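Local coordinates for protein dihydroorotase (Saccharomyces cerevisiae S288C, PDB 6L0A) that catalyses the reversible interconversion of N-carbamoyl-L-aspartate and dihydroorotate in de novo pyrimidine synthesis, using two zinc ions per subunit, at residues H14-E19 with G256-P261. Sequence-based numbering, arbitrary orientation.
Sequences HVHVRE and GSDSAP. With ZN (zinc ion), chain K; LMR ((2S)-2-hydroxybutanedioic acid), chain M.
Asp258 CB lies over one face of the His14 ring, 4.1 Å from its centroid in a CH-pi contact, whereas OD1 of the same carboxylate and Ser259 O meet the His16 ring at its edge, in plane. Malate O4B sits over a face of His16; His16 CB lies over one face of the Arg18 guanidinium. The two imidazoles and the Asp258 carboxylate converge on one zinc ion, bound by NE2 of His14 at 2.1 Å, by NE2 of His16 and by Asp258 OD1, with malate O1A a longer ligand at 2.5 Å; Lys98 belongs to the same site. With CG anti to the backbone N (chi1 -165°), the Asp258 side chain lies beside that of His14, ring and carboxylate planes 54° apart, and reaches the metal; Glu179 OE1 is hydrogen-bonded to His14 ND1. Arg18 grips Pro261 O side-on: NE, at 2.9 Å, uses an in-plane lone pair, while NH2 comes from above the carbonyl plane. Its NH1 and NH2 also bind malate O4B (2.7 Å) and O4A, one oxygen each. A methionine at Arg18 would probably leave this malate carboxylate without its charged mate and Pro261 O without both donors. His16 N bonds to Ser259 O (3.2 Å), joining the segments just beyond the C-terminal ends of strands 11-15 and 253-255, where the metal-dependent hydrolase barrel carries its active site; helix 20-32 packs against Val17 and Pro261.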
ATOM      1  N   HIS C  14     -13.228  -6.239 -19.631  1.00 13.68           N
ATOM      2  CA  HIS C  14     -12.027  -5.444 -19.334  1.00 10.78           C
ATOM      3  C   HIS C  14     -10.815  -6.384 -19.264  1.00 11.37           C
ATOM      4  O   HIS C  14     -10.468  -6.866 -18.189  1.00 14.86           O
ATOM      5  CB  HIS C  14     -12.205  -4.678 -18.034  1.00 11.61           C
ATOM      6  CG  HIS C  14     -11.228  -3.557 -17.857  1.00 12.80           C
ATOM      7  ND1 HIS C  14     -11.608  -2.298 -17.445  1.00 17.84           N
ATOM      8  CD2 HIS C  14      -9.886  -3.501 -18.044  1.00 15.08           C
ATOM      9  CE1 HIS C  14     -10.542  -1.518 -17.379  1.00 15.95           C
ATOM     10  NE2 HIS C  14      -9.484  -2.224 -17.732  1.00 15.79           N
ATOM     11  N   VAL C  15     -10.163  -6.603 -20.411  1.00 10.37           N
ATOM     12  CA  VAL C  15      -9.117  -7.621 -20.546  1.00 11.74           C
ATOM     13  C   VAL C  15      -7.846  -6.987 -21.092  1.00 10.76           C
ATOM     14  O   VAL C  15      -7.897  -6.219 -22.059  1.00 12.17           O
ATOM     15  CB  VAL C  15      -9.567  -8.778 -21.467  1.00 11.50           C
ATOM     16  CG1 VAL C  15      -8.401  -9.702 -21.790  1.00 14.64           C
ATOM     17  CG2 VAL C  15     -10.689  -9.574 -20.811  1.00 11.50           C
ATOM     18  N   HIS C  16      -6.699  -7.327 -20.491  1.00 11.95           N
ATOM     19  CA  HIS C  16      -5.384  -7.023 -21.044  1.00 10.32           C
ATOM     20  C   HIS C  16      -4.717  -8.314 -21.501  1.00 13.11           C
ATOM     21  O   HIS C  16      -4.541  -9.239 -20.697  1.00 14.12           O
ATOM     22  CB  HIS C  16      -4.492  -6.327 -20.001  1.00 13.87           C
ATOM     23  CG  HIS C  16      -4.997  -4.986 -19.560  1.00 12.68           C
ATOM     24  ND1 HIS C  16      -4.680  -3.815 -20.217  1.00 14.31           N
ATOM     25  CD2 HIS C  16      -5.804  -4.634 -18.529  1.00 14.73           C
ATOM     26  CE1 HIS C  16      -5.276  -2.801 -19.611  1.00 12.82           C
ATOM     27  NE2 HIS C  16      -5.965  -3.270 -18.583  1.00 15.42           N
ATOM     28  N   VAL C  17      -4.318  -8.380 -22.776  1.00 15.36           N
ATOM     29  CA  VAL C  17      -3.566  -9.527 -23.279  1.00 19.12           C
ATOM     30  C   VAL C  17      -2.199  -9.148 -23.824  1.00 17.56           C
ATOM     31  O   VAL C  17      -1.478 -10.026 -24.307  1.00 18.32           O
ATOM     32  CB  VAL C  17      -4.350 -10.326 -24.346  1.00 15.03           C
ATOM     33  CG1 VAL C  17      -5.574 -11.012 -23.730  1.00 13.31           C
ATOM     34  CG2 VAL C  17      -4.731  -9.428 -25.511  1.00 16.19           C
ATOM     35  N   ARG C  18      -1.814  -7.874 -23.763  1.00 16.64           N
ATOM     36  CA  ARG C  18      -0.439  -7.447 -24.083  1.00 17.17           C
ATOM     37  C   ARG C  18      -0.116  -7.807 -25.543  1.00 20.08           C
ATOM     38  O   ARG C  18      -1.002  -7.814 -26.411  1.00 16.84           O
ATOM     39  CB  ARG C  18       0.551  -8.030 -23.071  1.00 16.90           C
ATOM     40  CG  ARG C  18       0.123  -7.959 -21.608  1.00 18.99           C
ATOM     41  CD  ARG C  18       0.013  -6.525 -21.128  1.00 17.53           C
ATOM     42  NE  ARG C  18      -0.057  -6.490 -19.667  1.00 18.30           N
ATOM     43  CZ  ARG C  18      -0.543  -5.471 -18.966  1.00 17.90           C
ATOM     44  NH1 ARG C  18      -1.006  -4.385 -19.585  1.00 14.27           N
ATOM     45  NH2 ARG C  18      -0.571  -5.548 -17.640  1.00 14.95           N
ATOM     46  N   GLU C  19       1.165  -8.088 -25.823  1.00 20.59           N
ATOM     47  CA  GLU C  19       1.638  -8.410 -27.167  1.00 19.85           C
ATOM     48  C   GLU C  19       2.685  -9.520 -27.075  1.00 22.44           C
ATOM     49  O   GLU C  19       3.010 -10.008 -25.987  1.00 19.82           O
ATOM     50  CB  GLU C  19       2.201  -7.165 -27.863  1.00 23.52           C
ATOM     51  CG  GLU C  19       1.141  -6.156 -28.308  1.00 26.45           C
ATOM     52  CD  GLU C  19       1.672  -5.134 -29.304  1.00 35.63           C
ATOM     53  OE1 GLU C  19       2.212  -4.087 -28.870  1.00 32.42           O
ATOM     54  OE2 GLU C  19       1.547  -5.377 -30.527  1.00 33.89           O
ATOM     55  N   GLY C 256     -15.862  -6.998 -15.201  1.00 11.93           N
ATOM     56  CA  GLY C 256     -14.708  -6.699 -16.034  1.00 12.51           C
ATOM     57  C   GLY C 256     -13.486  -7.021 -15.204  1.00 12.78           C
ATOM     58  O   GLY C 256     -13.288  -6.400 -14.157  1.00 13.48           O
ATOM     59  N   SER C 257     -12.685  -7.999 -15.616  1.00 11.05           N
ATOM     60  CA  SER C 257     -11.658  -8.510 -14.711  1.00 14.52           C
ATOM     61  C   SER C 257     -10.547  -7.499 -14.476  1.00 13.97           C
ATOM     62  O   SER C 257      -9.941  -7.479 -13.397  1.00 11.71           O
ATOM     63  CB  SER C 257     -11.057  -9.801 -15.267  1.00 12.38           C
ATOM     64  OG  SER C 257     -10.332  -9.559 -16.459  1.00 14.23           O
ATOM     65  N   ASP C 258     -10.249  -6.680 -15.477  1.00 11.42           N
ATOM     66  CA  ASP C 258      -8.986  -5.949 -15.524  1.00 11.70           C
ATOM     67  C   ASP C 258      -7.820  -6.891 -15.248  1.00 14.21           C
ATOM     68  O   ASP C 258      -6.865  -6.542 -14.554  1.00 12.28           O
ATOM     69  CB  ASP C 258      -8.971  -4.769 -14.545  1.00 14.73           C
ATOM     70  CG  ASP C 258      -7.846  -3.796 -14.843  1.00 18.77           C
ATOM     71  OD1 ASP C 258      -7.328  -3.854 -15.975  1.00 15.19           O
ATOM     72  OD2 ASP C 258      -7.441  -3.012 -13.948  1.00 18.98           O
ATOM     73  N   SER C 259      -7.909  -8.117 -15.767  1.00 11.23           N
ATOM     74  CA  SER C 259      -6.757  -9.006 -15.666  1.00 13.97           C
ATOM     75  C   SER C 259      -5.575  -8.371 -16.393  1.00 15.43           C
ATOM     76  O   SER C 259      -5.680  -8.014 -17.572  1.00 13.08           O
ATOM     77  CB  SER C 259      -7.082 -10.384 -16.238  1.00 14.15           C
ATOM     78  OG  SER C 259      -5.926 -11.202 -16.214  1.00 17.15           O
ATOM     79  N   ALA C 260      -4.459  -8.214 -15.678  1.00 11.79           N
ATOM     80  CA  ALA C 260      -3.324  -7.412 -16.124  1.00 14.36           C
ATOM     81  C   ALA C 260      -2.060  -8.237 -15.948  1.00 17.35           C
ATOM     82  O   ALA C 260      -1.444  -8.222 -14.875  1.00 18.23           O
ATOM     83  CB  ALA C 260      -3.229  -6.105 -15.340  1.00 15.83           C
ATOM     84  N   PRO C 261      -1.637  -8.962 -16.986  1.00 16.01           N
ATOM     85  CA  PRO C 261      -0.470  -9.850 -16.848  1.00 17.76           C
ATOM     86  C   PRO C 261       0.833  -9.065 -16.745  1.00 16.68           C
ATOM     87  O   PRO C 261       1.114  -8.186 -17.562  1.00 17.07           O
ATOM     88  CB  PRO C 261      -0.512 -10.698 -18.129  1.00 18.91           C
ATOM     89  CG  PRO C 261      -1.841 -10.407 -18.780  1.00 19.14           C
ATOM     90  CD  PRO C 261      -2.267  -9.059 -18.313  1.00 19.27           C
TER
HETATM   91 ZN    ZN K 401      -7.380  -2.272 -17.284  1.00 50.54          ZN
HETATM   92  C1  LMR M 403      -4.877  -0.793 -15.039  1.00 29.84           C
HETATM   93  O1A LMR M 403      -6.003  -1.199 -15.432  1.00 25.15           O
HETATM   94  O1B LMR M 403      -4.867   0.231 -14.326  1.00 19.55           O
HETATM   95  C2  LMR M 403      -3.548  -1.492 -15.409  1.00 23.39           C
HETATM   96  O2  LMR M 403      -2.805  -2.018 -14.326  1.00 22.49           O
HETATM   97  C3  LMR M 403      -3.815  -2.728 -16.202  1.00 30.64           C
HETATM   98  C4  LMR M 403      -2.490  -2.872 -16.913  1.00 17.56           C
HETATM   99  O4A LMR M 403      -1.407  -3.165 -16.297  1.00 14.00           O
HETATM  100  O4B LMR M 403      -2.564  -2.660 -18.130  1.00 17.06           O
HETATM  101  O   HOH W   1      -5.368 -11.229 -18.838  1.00 15.95           O